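Local coordinates for protein 2-C-methyl-D-erythritol 2,4-cyclodiphosphate synthase (Thermus thermophilus, PDB 1IV3) that catalyses conversion of 4-diphosphocytidyl-2-C-methyl-D-erythritol 2-phosphate to 2-C-methyl-D-erythritol 2,4-cyclodiphosphate with release of CMP, as a metal-dependent homotrimer of the non-mevalonate isoprenoid pathway, at residues Gly6-Arg11 with Ala40-Thr45; Tyr19-Leu24 with Asp114-Leu119; Leu96-Asp101 with Val142-Val147; Pro107-Leu112 with Leu129-Ser134. The protein carries 3 engineered substitutions. All coordinates share one frame; numbering follows the deposited sequence.

Interaction 1: Gly6-Arg11 with Ala40-Thr45. Engineered in segment 40-45: M41 (natural residue Leu). With MG (magnesium ion), chain G.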
loop_
_atom_site.group_PDB
_atom_site.type_symbol
_atom_site.label_atom_id
_atom_site.label_comp_id
_atom_site.label_asym_id
_atom_site.label_seq_id
_atom_site.Cartn_x
_atom_site.Cartn_y
_atom_site.Cartn_z
ATOM N N GLY A 6 -2.161 -6.495 3.046
ATOM C CA GLY A 6 -1.046 -6.927 3.877
ATOM C C GLY A 6 0.282 -6.563 3.221
ATOM O O GLY A 6 0.359 -6.270 2.028
ATOM N N GLU A 7 1.299 -6.587 4.067
ATOM C CA GLU A 7 2.641 -6.193 3.728
ATOM C C GLU A 7 3.641 -7.148 4.382
ATOM O O GLU A 7 3.349 -7.732 5.423
ATOM C CB GLU A 7 2.995 -4.796 4.239
ATOM C CG GLU A 7 2.137 -3.637 3.768
ATOM C CD GLU A 7 2.771 -2.333 4.291
ATOM O OE1 GLU A 7 4.019 -2.296 4.362
ATOM O OE2 GLU A 7 2.062 -1.380 4.609
ATOM N N ASP A 8 4.795 -7.261 3.762
ATOM C CA ASP A 8 5.921 -7.970 4.364
ATOM C C ASP A 8 7.223 -7.411 3.796
ATOM O O ASP A 8 7.291 -6.945 2.654
ATOM C CB ASP A 8 5.884 -9.468 4.095
ATOM C CG ASP A 8 6.845 -10.229 5.005
ATOM O OD1 ASP A 8 7.195 -9.689 6.074
ATOM O OD2 ASP A 8 7.315 -11.286 4.539
ATOM N N SER A 9 8.255 -7.491 4.619
ATOM C CA SER A 9 9.600 -7.150 4.148
ATOM C C SER A 9 10.621 -8.064 4.818
ATOM O O SER A 9 10.371 -8.541 5.922
ATOM C CB SER A 9 9.902 -5.677 4.418
ATOM O OG SER A 9 10.126 -5.456 5.804
ATOM N N HIS A 10 11.737 -8.296 4.133
ATOM C CA HIS A 10 12.851 -9.021 4.713
ATOM C C HIS A 10 14.177 -8.426 4.246
ATOM O O HIS A 10 14.301 -8.001 3.101
ATOM C CB HIS A 10 12.878 -10.512 4.356
ATOM C CG HIS A 10 11.742 -11.212 5.045
ATOM N ND1 HIS A 10 11.864 -11.795 6.288
ATOM C CD2 HIS A 10 10.452 -11.392 4.659
ATOM C CE1 HIS A 10 10.696 -12.321 6.635
ATOM N NE2 HIS A 10 9.823 -12.088 5.662
ATOM N N ARG A 11 15.104 -8.454 5.198
ATOM C CA ARG A 11 16.480 -8.099 4.905
ATOM C C ARG A 11 16.985 -9.155 3.926
ATOM O O ARG A 11 16.721 -10.349 4.057
ATOM C CB ARG A 11 17.310 -8.069 6.169
ATOM C CG ARG A 11 18.608 -7.298 6.170
ATOM C CD ARG A 11 18.972 -6.890 7.604
ATOM N NE ARG A 11 18.658 -5.482 7.834
ATOM C CZ ARG A 11 19.171 -4.465 7.146
ATOM N NH1 ARG A 11 20.041 -4.670 6.166
ATOM N NH2 ARG A 11 18.810 -3.219 7.440
ATOM N N ALA A 40 6.106 -12.364 -0.623
ATOM C CA ALA A 40 4.869 -12.483 -1.388
ATOM C C ALA A 40 3.864 -13.333 -0.615
ATOM O O ALA A 40 2.740 -12.938 -0.341
ATOM C CB ALA A 40 5.097 -13.138 -2.750
ATOM N N MET A 41 4.318 -14.541 -0.255
ATOM C CA MET A 41 3.446 -15.419 0.514
ATOM C C MET A 41 3.014 -14.738 1.809
ATOM O O MET A 41 1.846 -14.800 2.196
ATOM C CB MET A 41 4.124 -16.741 0.873
ATOM C CG MET A 41 4.295 -17.760 -0.231
ATOM S SD MET A 41 2.788 -18.572 -0.813
ATOM C CE MET A 41 2.455 -17.681 -2.282
ATOM N N HIS A 42 3.935 -14.084 2.522
ATOM C CA HIS A 42 3.543 -13.509 3.814
ATOM C C HIS A 42 2.530 -12.377 3.670
ATOM O O HIS A 42 1.556 -12.331 4.423
ATOM C CB HIS A 42 4.765 -12.978 4.561
ATOM C CG HIS A 42 5.630 -14.096 5.036
ATOM N ND1 HIS A 42 6.812 -13.917 5.701
ATOM C CD2 HIS A 42 5.444 -15.441 4.926
ATOM C CE1 HIS A 42 7.342 -15.098 5.992
ATOM N NE2 HIS A 42 6.531 -16.037 5.529
ATOM N N ALA A 43 2.777 -11.526 2.680
ATOM C CA ALA A 43 1.842 -10.400 2.505
ATOM C C ALA A 43 0.466 -10.872 2.057
ATOM O O ALA A 43 -0.552 -10.327 2.486
ATOM C CB ALA A 43 2.418 -9.402 1.505
ATOM N N LEU A 44 0.401 -11.888 1.184
ATOM C CA LEU A 44 -0.886 -12.444 0.760
ATOM C C LEU A 44 -1.598 -13.083 1.941
ATOM O O LEU A 44 -2.812 -12.969 2.102
ATOM C CB LEU A 44 -0.692 -13.495 -0.355
ATOM C CG LEU A 44 -0.291 -12.895 -1.706
ATOM C CD1 LEU A 44 0.233 -13.943 -2.678
ATOM C CD2 LEU A 44 -1.484 -12.141 -2.291
ATOM N N THR A 45 -0.828 -13.775 2.787
ATOM C CA THR A 45 -1.449 -14.475 3.924
ATOM C C THR A 45 -2.038 -13.462 4.913
ATOM O O THR A 45 -3.181 -13.580 5.384
ATOM C CB THR A 45 -0.426 -15.375 4.632
ATOM O OG1 THR A 45 0.125 -16.352 3.734
ATOM C CG2 THR A 45 -1.096 -16.184 5.743
HETATM MG MG MG G . 7.885 -12.312 6.049
HETATM O O HOH W 1 7.593 -12.104 8.354
#
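The H42 ring receives the D8 carboxylate at its edge, with D8 CG in the ring plane and D8 OD2 near it, while ND1 of H42 lies in turn at the edge of the H10 ring. The two imidazoles meet rim to rim, centroids 5.5 Å apart and planes at 60°, so neither stacks on the other. What draws these groups together is a magnesium ion: it is bound by D8 OD2 at 1.9 Å, by H10 NE2 at 2.0 Å and by H42 ND1 at 2.0 Å, and water 1 adds a ligand at 2.3 Å. This is the metal site of the enzyme, where D8 and H10 probably also meet the substrate. D8 OD2 and H42 ND1 are therefore only 2.9 Å apart without being hydrogen-bonded. CG of D8 stands anti to its backbone N (chi1 -166°), which carries the carboxylate across to the helix. Second-shell bonds orient two ligands: H42 NE2 pairs with S73 OG, and D8 OD1 forms a salt bridge with K132 of the second subunit. Earlier along the strand the backbones close up, G6 CA lying 3.7 Å from A43 O, where a CB on G6 would clash. Strand 6-11 hydrogen-bonds to strand 141-150, which packs A144 and A146 against A43 and L44, while L44 and the engineered M41 carry the packing on to helices 73-86 and 109-120.

Interaction 2: Tyr19-Leu24 with Asp114-Leu119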
loop_
_atom_site.group_PDB
_atom_site.type_symbol
_atom_site.label_atom_id
_atom_site.label_comp_id
_atom_site.label_asym_id
_atom_site.label_seq_id
_atom_site.Cartn_x
_atom_site.Cartn_y
_atom_site.Cartn_z
ATOM N N TYR A 19 13.227 -17.110 -1.913
ATOM C CA TYR A 19 11.928 -17.699 -2.192
ATOM C C TYR A 19 10.881 -16.624 -2.424
ATOM O O TYR A 19 10.782 -15.704 -1.598
ATOM C CB TYR A 19 11.452 -18.565 -1.006
ATOM C CG TYR A 19 12.378 -19.751 -0.853
ATOM C CD1 TYR A 19 12.197 -20.801 -1.749
ATOM C CD2 TYR A 19 13.358 -19.807 0.119
ATOM C CE1 TYR A 19 13.004 -21.916 -1.668
ATOM C CE2 TYR A 19 14.186 -20.934 0.209
ATOM C CZ TYR A 19 13.983 -21.961 -0.698
ATOM O OH TYR A 19 14.762 -23.100 -0.658
ATOM N N LEU A 20 10.105 -16.750 -3.506
ATOM C CA LEU A 20 9.071 -15.743 -3.773
ATOM C C LEU A 20 7.891 -16.431 -4.438
ATOM O O LEU A 20 8.067 -17.218 -5.368
ATOM C CB LEU A 20 9.563 -14.581 -4.635
ATOM C CG LEU A 20 10.431 -13.537 -3.928
ATOM C CD1 LEU A 20 11.083 -12.585 -4.928
ATOM C CD2 LEU A 20 9.643 -12.727 -2.911
ATOM N N CYS A 21 6.704 -16.143 -3.913
ATOM C CA CYS A 21 5.518 -16.753 -4.495
ATOM C C CYS A 21 5.548 -18.275 -4.449
ATOM O O CYS A 21 4.895 -18.930 -5.260
ATOM C CB CYS A 21 5.358 -16.313 -5.964
ATOM S SG CYS A 21 5.048 -14.534 -6.142
ATOM N N GLY A 22 6.292 -18.831 -3.507
ATOM C CA GLY A 22 6.344 -20.263 -3.278
ATOM C C GLY A 22 7.466 -20.914 -4.052
ATOM O O GLY A 22 7.664 -22.120 -3.873
ATOM N N LEU A 23 8.190 -20.163 -4.882
ATOM C CA LEU A 23 9.271 -20.760 -5.662
ATOM C C LEU A 23 10.674 -20.340 -5.245
ATOM O O LEU A 23 10.906 -19.213 -4.773
ATOM C CB LEU A 23 9.135 -20.312 -7.117
ATOM C CG LEU A 23 7.775 -20.492 -7.779
ATOM C CD1 LEU A 23 7.870 -20.035 -9.234
ATOM C CD2 LEU A 23 7.302 -21.937 -7.653
ATOM N N LEU A 24 11.624 -21.243 -5.488
ATOM C CA LEU A 24 13.040 -20.901 -5.413
ATOM C C LEU A 24 13.461 -20.001 -6.571
ATOM O O LEU A 24 13.321 -20.335 -7.737
ATOM C CB LEU A 24 13.883 -22.184 -5.405
ATOM C CG LEU A 24 15.122 -22.199 -4.505
ATOM C CD1 LEU A 24 16.129 -23.227 -5.012
ATOM C CD2 LEU A 24 15.778 -20.840 -4.385
ATOM N N ASP A 114 2.079 -18.350 -12.364
ATOM C CA ASP A 114 1.476 -19.681 -12.391
ATOM C C ASP A 114 1.384 -20.246 -10.977
ATOM O O ASP A 114 0.439 -20.911 -10.630
ATOM C CB ASP A 114 2.324 -20.638 -13.221
ATOM C CG ASP A 114 2.160 -20.452 -14.719
ATOM O OD1 ASP A 114 1.291 -19.671 -15.149
ATOM O OD2 ASP A 114 2.929 -21.139 -15.426
ATOM N N SER A 115 2.414 -20.002 -10.174
ATOM C CA SER A 115 2.430 -20.570 -8.816
ATOM C C SER A 115 1.331 -19.919 -8.010
ATOM O O SER A 115 0.538 -20.554 -7.325
ATOM C CB SER A 115 3.825 -20.382 -8.231
ATOM O OG SER A 115 3.933 -20.852 -6.910
ATOM N N LEU A 116 1.219 -18.583 -8.097
ATOM C CA LEU A 116 0.146 -17.941 -7.327
ATOM C C LEU A 116 -1.229 -18.430 -7.763
ATOM O O LEU A 116 -2.127 -18.631 -6.945
ATOM C CB LEU A 116 0.229 -16.430 -7.509
ATOM C CG LEU A 116 1.423 -15.720 -6.857
ATOM C CD1 LEU A 116 1.253 -14.205 -6.979
ATOM C CD2 LEU A 116 1.572 -16.139 -5.402
ATOM N N SER A 117 -1.403 -18.603 -9.067
ATOM C CA SER A 117 -2.674 -19.066 -9.613
ATOM C C SER A 117 -3.056 -20.437 -9.063
ATOM O O SER A 117 -4.212 -20.674 -8.698
ATOM C CB SER A 117 -2.579 -19.107 -11.137
ATOM O OG SER A 117 -3.653 -19.800 -11.742
ATOM N N ARG A 118 -2.061 -21.324 -9.008
ATOM C CA ARG A 118 -2.259 -22.708 -8.541
ATOM C C ARG A 118 -2.551 -22.725 -7.047
ATOM O O ARG A 118 -3.463 -23.376 -6.560
ATOM C CB ARG A 118 -1.031 -23.573 -8.807
ATOM C CG ARG A 118 -1.219 -25.060 -8.497
ATOM C CD ARG A 118 -0.061 -25.878 -9.105
ATOM N NE ARG A 118 1.138 -25.478 -8.357
ATOM C CZ ARG A 118 1.498 -26.130 -7.254
ATOM N NH1 ARG A 118 0.780 -27.164 -6.840
ATOM N NH2 ARG A 118 2.577 -25.708 -6.623
ATOM N N LEU A 119 -1.745 -21.966 -6.310
ATOM C CA LEU A 119 -1.866 -21.947 -4.857
ATOM C C LEU A 119 -3.172 -21.354 -4.387
ATOM O O LEU A 119 -3.783 -21.817 -3.424
ATOM C CB LEU A 119 -0.683 -21.132 -4.294
ATOM C CG LEU A 119 0.559 -21.950 -3.943
ATOM C CD1 LEU A 119 0.994 -22.790 -5.139
ATOM C CD2 LEU A 119 1.705 -21.065 -3.482
#
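C21 lays its short side chain against the isobutyl group of L116: CB of C21 is 3.8 Å from CD2 of L116, and its sulfur rests at similar range on CG and both methyls. With CG anti to the carbonyl carbon (chi1 -70°), L116 swings its branch from the flank of the helix towards the turn. The one polar link is next to this apolar patch, where S115 OG donates to C21 O over 2.7 Å, with a C=O...O angle of 165° that places the hydroxyl almost straight ahead of the carbonyl. The accepting carbonyl belongs to a type I' beta turn, L20 to L23, closed by L23 N to L20 O at 3.0 Å. At the second corner G22 has no room for a CB, which would crowd L119 CD2, S115 OG and the preceding carbonyl O. L23 then roofs the serine, its CD2 3.6 Å from S115 OG, also brushing S115 CB. Cutting L23 back to an alanine is likely to uncover this side of the S115–C21 hydrogen bond and leave a gap beside A111 and L112. The hairpin of strands 18-20 and 23-25 thus docks on helix 109-120. D38 binds the amides of C21 and G22 through its carboxylate, A40 of helix 39-50 packs on C21 and the engineered M41 on L116, and L119 reaches on to helix 73-86.

Interaction 3: Leu96-Asp101 with Val142-Val147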
loop_
_atom_site.group_PDB
_atom_site.type_symbol
_atom_site.label_atom_id
_atom_site.label_comp_id
_atom_site.label_asym_id
_atom_site.label_seq_id
_atom_site.Cartn_x
_atom_site.Cartn_y
_atom_site.Cartn_z
ATOM N N LEU A 96 -0.649 -7.742 -6.191
ATOM C CA LEU A 96 0.441 -7.395 -5.275
ATOM C C LEU A 96 1.666 -6.886 -6.017
ATOM O O LEU A 96 1.827 -7.172 -7.198
ATOM C CB LEU A 96 0.849 -8.603 -4.438
ATOM C CG LEU A 96 1.522 -9.739 -5.208
ATOM C CD1 LEU A 96 2.267 -10.677 -4.264
ATOM C CD2 LEU A 96 0.484 -10.541 -5.985
ATOM N N VAL A 97 2.477 -6.158 -5.247
ATOM C CA VAL A 97 3.714 -5.612 -5.782
ATOM C C VAL A 97 4.891 -6.169 -4.985
ATOM O O VAL A 97 4.881 -6.134 -3.755
ATOM C CB VAL A 97 3.767 -4.082 -5.655
ATOM C CG1 VAL A 97 5.012 -3.496 -6.285
ATOM C CG2 VAL A 97 2.516 -3.471 -6.301
ATOM N N LEU A 98 5.875 -6.651 -5.729
ATOM C CA LEU A 98 7.143 -7.046 -5.160
ATOM C C LEU A 98 8.215 -6.021 -5.547
ATOM O O LEU A 98 8.338 -5.705 -6.732
ATOM C CB LEU A 98 7.585 -8.408 -5.656
ATOM C CG LEU A 98 6.530 -9.497 -5.528
ATOM C CD1 LEU A 98 7.166 -10.838 -5.904
ATOM C CD2 LEU A 98 5.940 -9.539 -4.129
ATOM N N THR A 99 8.929 -5.580 -4.514
ATOM C CA THR A 99 9.969 -4.575 -4.700
ATOM C C THR A 99 11.300 -5.098 -4.200
ATOM O O THR A 99 11.424 -5.536 -3.051
ATOM C CB THR A 99 9.599 -3.283 -3.944
ATOM O OG1 THR A 99 8.323 -2.815 -4.400
ATOM C CG2 THR A 99 10.609 -2.195 -4.229
ATOM N N LEU A 100 12.294 -5.075 -5.071
ATOM C CA LEU A 100 13.662 -5.464 -4.710
ATOM C C LEU A 100 14.606 -5.045 -5.836
ATOM O O LEU A 100 14.207 -5.010 -7.007
ATOM C CB LEU A 100 13.761 -6.956 -4.415
ATOM C CG LEU A 100 13.746 -7.944 -5.581
ATOM C CD1 LEU A 100 13.875 -9.386 -5.087
ATOM C CD2 LEU A 100 12.488 -7.797 -6.410
ATOM N N ASP A 101 15.839 -4.692 -5.481
ATOM C CA ASP A 101 16.758 -4.171 -6.498
ATOM C C ASP A 101 17.414 -5.283 -7.294
ATOM O O ASP A 101 17.818 -5.067 -8.441
ATOM C CB ASP A 101 17.794 -3.254 -5.824
ATOM C CG ASP A 101 17.133 -2.035 -5.212
ATOM O OD1 ASP A 101 15.897 -2.011 -5.035
ATOM O OD2 ASP A 101 17.838 -1.044 -4.913
ATOM N N VAL A 142 13.718 -7.169 0.365
ATOM C CA VAL A 142 12.618 -7.505 -0.541
ATOM C C VAL A 142 11.340 -7.002 0.129
ATOM O O VAL A 142 11.183 -7.246 1.341
ATOM C CB VAL A 142 12.546 -8.996 -0.856
ATOM C CG1 VAL A 142 12.524 -9.860 0.419
ATOM C CG2 VAL A 142 11.330 -9.293 -1.726
ATOM N N GLN A 143 10.471 -6.299 -0.598
ATOM C CA GLN A 143 9.237 -5.834 0.036
ATOM C C GLN A 143 8.045 -6.375 -0.753
ATOM O O GLN A 143 8.156 -6.489 -1.980
ATOM C CB GLN A 143 9.150 -4.322 0.080
ATOM C CG GLN A 143 10.354 -3.645 0.720
ATOM C CD GLN A 143 10.416 -2.149 0.451
ATOM O OE1 GLN A 143 11.248 -1.643 -0.308
ATOM N NE2 GLN A 143 9.507 -1.412 1.081
ATOM N N ALA A 144 6.939 -6.691 -0.088
ATOM C CA ALA A 144 5.729 -7.068 -0.806
ATOM C C ALA A 144 4.562 -6.312 -0.191
ATOM O O ALA A 144 4.541 -6.179 1.034
ATOM C CB ALA A 144 5.441 -8.564 -0.735
ATOM N N ARG A 145 3.627 -5.864 -1.022
ATOM C CA ARG A 145 2.356 -5.342 -0.516
ATOM C C ARG A 145 1.251 -5.922 -1.375
ATOM O O ARG A 145 1.420 -6.004 -2.602
ATOM C CB ARG A 145 2.337 -3.811 -0.519
ATOM C CG ARG A 145 3.522 -3.214 0.242
ATOM C CD ARG A 145 3.389 -1.694 0.369
ATOM N NE ARG A 145 4.397 -1.215 1.330
ATOM C CZ ARG A 145 5.625 -0.940 0.906
ATOM N NH1 ARG A 145 5.910 -1.085 -0.381
ATOM N NH2 ARG A 145 6.532 -0.514 1.770
ATOM N N ALA A 146 0.172 -6.355 -0.720
ATOM C CA ALA A 146 -0.865 -7.109 -1.399
ATOM C C ALA A 146 -2.271 -6.654 -1.002
ATOM O O ALA A 146 -2.459 -6.375 0.181
ATOM C CB ALA A 146 -0.774 -8.610 -1.100
ATOM N N VAL A 147 -3.178 -6.641 -1.980
ATOM C CA VAL A 147 -4.613 -6.461 -1.686
ATOM C C VAL A 147 -5.343 -7.703 -2.177
ATOM O O VAL A 147 -5.059 -8.204 -3.282
ATOM C CB VAL A 147 -5.199 -5.207 -2.356
ATOM C CG1 VAL A 147 -6.614 -4.906 -1.926
ATOM C CG2 VAL A 147 -4.339 -3.984 -2.030
#
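L98 meets strand 142-147 mainly through its side chain, its backbone adding a CA-H...O contact to Q143 O. CB starts 4.2 Å from Q143 O, and the chain, with CG anti to the carbonyl carbon (chi1 -51°), then carries methyl CD2 to 3.6 Å from A144 CB, while CD1 turns towards C21. L98 and A144 form a non-hydrogen-bonded antiparallel pair, as do L96 and A146, whose CB atoms meet at 3.7 Å. These small alanines leave the face to the leucines and to A40, A43 and L44 of helix 39-50. Alternating with them along the strands, V97–R145 and T99–Q143 are hydrogen-bonded pairs. V97 N donates to R145 O at 2.9 Å and R145 N returns to V97 O at 3.0 Å; T99 N reaches Q143 O at 2.8 Å and Q143 N reaches T99 O at 2.7 Å. Beyond T99 the chain runs into the substrate site at L100 and D101. The face of V97 and R145 instead looks to the trimer interface, where R145 binds E7 of the third subunit. The chemistry is thus two-sided: backbone hydrogen bonds fix the register, one face buries aliphatic carbon, and the other carries charge, which is probably balanced across subunits.

Interaction 4: Pro107-Leu112 with Leu129-Ser134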
loop_
_atom_site.group_PDB
_atom_site.type_symbol
_atom_site.label_atom_id
_atom_site.label_comp_id
_atom_site.label_asym_id
_atom_site.label_seq_id
_atom_site.Cartn_x
_atom_site.Cartn_y
_atom_site.Cartn_z
ATOM N N PRO A 107 12.282 -12.470 -15.873
ATOM C CA PRO A 107 12.424 -13.789 -16.506
ATOM C C PRO A 107 11.621 -14.870 -15.790
ATOM O O PRO A 107 11.462 -15.953 -16.377
ATOM C CB PRO A 107 13.925 -14.090 -16.407
ATOM C CG PRO A 107 14.556 -12.752 -16.268
ATOM C CD PRO A 107 13.585 -12.001 -15.381
ATOM N N HIS A 108 11.137 -14.598 -14.579
ATOM C CA HIS A 108 10.394 -15.591 -13.797
ATOM C C HIS A 108 8.906 -15.314 -13.703
ATOM O O HIS A 108 8.161 -15.958 -12.947
ATOM C CB HIS A 108 10.962 -15.636 -12.357
ATOM C CG HIS A 108 12.416 -16.023 -12.383
ATOM N ND1 HIS A 108 13.458 -15.159 -12.173
ATOM C CD2 HIS A 108 12.961 -17.239 -12.632
ATOM C CE1 HIS A 108 14.603 -15.815 -12.282
ATOM N NE2 HIS A 108 14.321 -17.074 -12.557
ATOM N N ARG A 109 8.455 -14.336 -14.463
ATOM C CA ARG A 109 7.083 -13.864 -14.352
ATOM C C ARG A 109 6.087 -14.988 -14.548
ATOM O O ARG A 109 5.150 -15.180 -13.773
ATOM C CB ARG A 109 6.832 -12.758 -15.403
ATOM C CG ARG A 109 5.508 -12.058 -15.240
ATOM C CD ARG A 109 5.298 -10.916 -16.216
ATOM N NE ARG A 109 6.332 -9.888 -16.176
ATOM C CZ ARG A 109 6.274 -8.821 -15.379
ATOM N NH1 ARG A 109 5.209 -8.714 -14.591
ATOM N NH2 ARG A 109 7.225 -7.895 -15.358
ATOM N N LYS A 110 6.286 -15.767 -15.620
ATOM C CA LYS A 110 5.301 -16.816 -15.887
ATOM C C LYS A 110 5.230 -17.810 -14.727
ATOM O O LYS A 110 4.137 -18.138 -14.246
ATOM C CB LYS A 110 5.632 -17.556 -17.184
ATOM C CG LYS A 110 4.558 -18.576 -17.524
ATOM C CD LYS A 110 4.865 -19.355 -18.800
ATOM C CE LYS A 110 4.140 -20.701 -18.750
ATOM N NZ LYS A 110 2.680 -20.530 -18.503
ATOM N N ALA A 111 6.404 -18.273 -14.301
ATOM C CA ALA A 111 6.434 -19.248 -13.212
ATOM C C ALA A 111 5.814 -18.674 -11.939
ATOM O O ALA A 111 5.060 -19.343 -11.244
ATOM C CB ALA A 111 7.866 -19.671 -12.935
ATOM N N LEU A 112 6.142 -17.437 -11.586
ATOM C CA LEU A 112 5.615 -16.824 -10.358
ATOM C C LEU A 112 4.101 -16.695 -10.396
ATOM O O LEU A 112 3.352 -17.073 -9.482
ATOM C CB LEU A 112 6.253 -15.449 -10.184
ATOM C CG LEU A 112 7.742 -15.504 -9.822
ATOM C CD1 LEU A 112 8.469 -14.175 -10.003
ATOM C CD2 LEU A 112 7.820 -15.997 -8.382
ATOM N N LEU A 129 0.302 -9.484 -10.483
ATOM C CA LEU A 129 1.637 -9.432 -9.911
ATOM C C LEU A 129 2.452 -8.380 -10.652
ATOM O O LEU A 129 2.546 -8.488 -11.881
ATOM C CB LEU A 129 2.263 -10.826 -10.021
ATOM C CG LEU A 129 3.740 -10.927 -9.633
ATOM C CD1 LEU A 129 3.989 -10.454 -8.209
ATOM C CD2 LEU A 129 4.234 -12.374 -9.795
ATOM N N THR A 130 2.994 -7.367 -9.972
ATOM C CA THR A 130 3.876 -6.428 -10.668
ATOM C C THR A 130 5.198 -6.357 -9.908
ATOM O O THR A 130 5.216 -6.637 -8.707
ATOM C CB THR A 130 3.293 -5.004 -10.770
ATOM O OG1 THR A 130 3.029 -4.508 -9.447
ATOM C CG2 THR A 130 1.964 -5.023 -11.501
ATOM N N PHE A 131 6.272 -5.970 -10.595
ATOM C CA PHE A 131 7.626 -5.967 -10.068
ATOM C C PHE A 131 8.224 -4.568 -10.125
ATOM O O PHE A 131 8.022 -3.894 -11.145
ATOM C CB PHE A 131 8.536 -6.893 -10.896
ATOM C CG PHE A 131 8.062 -8.319 -11.042
ATOM C CD1 PHE A 131 7.487 -9.027 -10.010
ATOM C CD2 PHE A 131 8.205 -8.958 -12.270
ATOM C CE1 PHE A 131 7.085 -10.333 -10.206
ATOM C CE2 PHE A 131 7.812 -10.252 -12.471
ATOM C CZ PHE A 131 7.237 -10.965 -11.427
ATOM N N LYS A 132 8.919 -4.202 -9.069
ATOM C CA LYS A 132 9.583 -2.920 -8.979
ATOM C C LYS A 132 10.955 -3.112 -8.322
ATOM O O LYS A 132 11.195 -4.073 -7.600
ATOM C CB LYS A 132 8.819 -1.891 -8.146
ATOM C CG LYS A 132 7.383 -1.673 -8.555
ATOM C CD LYS A 132 7.223 -0.907 -9.853
ATOM C CE LYS A 132 8.005 0.399 -9.856
ATOM N NZ LYS A 132 7.841 1.093 -11.170
ATOM N N THR A 133 11.817 -2.125 -8.586
ATOM C CA THR A 133 13.030 -1.991 -7.799
ATOM C C THR A 133 12.841 -0.793 -6.863
ATOM O O THR A 133 11.910 -0.023 -7.089
ATOM C CB THR A 133 14.297 -1.722 -8.617
ATOM O OG1 THR A 133 14.273 -0.327 -8.969
ATOM C CG2 THR A 133 14.299 -2.514 -9.906
ATOM N N SER A 134 13.696 -0.645 -5.866
ATOM C CA SER A 134 13.503 0.417 -4.881
ATOM C C SER A 134 14.146 1.723 -5.327
ATOM O O SER A 134 14.059 2.719 -4.618
ATOM C CB SER A 134 14.132 0.022 -3.539
ATOM O OG SER A 134 15.555 0.062 -3.627
HETATM O O HOH W 2 3.090 -10.193 -13.931
#
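R109, the first helical residue after H108 at the N-cap, spreads its guanidinium against F131. CG of R109 is anti to the backbone N (chi1 -171°) and the chain bends at chi3 (-57°), which brings the flat group round to the ring. F131 CE2 sits 3.5 Å above the guanidinium plane, over its centre, and R109 NH2 lies 3.4 Å from F131 CD2. The two planes are 37° apart, so the groups overlap obliquely. At the guanidinium edge NH1 is too far from L129 O for a direct bond, and water 2 bridges them, accepting from R109 NH1 at 2.7 Å and donating to L129 O at 2.7 Å. A leucine in place of R109 would probably leave D56 of the third subunit without its salt-bridge mate and the water without its donor. One turn later comes L112, whose amide bonds to H108 O. Its CB meets L129 CD2 at 3.7 Å, and its CD1 meets F131 CZ at the same distance, so that the leucine touches both strand side chains. The contact packs the helix of a beta-alpha-beta crossover on its second strand. F131 belongs to the substrate site and D56 probably does; the guanidinium and L112 probably limit the ring's freedom, while D56 of the third subunit, through OD2, holds R109 NH2 and ties F131 N across the subunit boundary.

How the interactions relate
Interactions 1 and 3 are the more buried pair and share the central sheet, G6 O and D8 O reaching the amides of A146 and A144, but differ in chemistry: metal coordination against strand pairing. Interactions 2 and 4 both use helix 109-120, in successive turns, and meet where C21 CB lies 3.5 Å from L112 CD2. Interaction 4, farthest from the chain centre, is only partly buried and adds water and an intersubunit charge pair to its apolar packing, whereas interaction 2 is closed by one serine bond among aliphatic groups. Interaction 4 is nested within the loop closed by interaction 3. Subunit contacts touch interactions 1, 3 and 4, while 19-24 with 114-119 meets no other chain of the trimer.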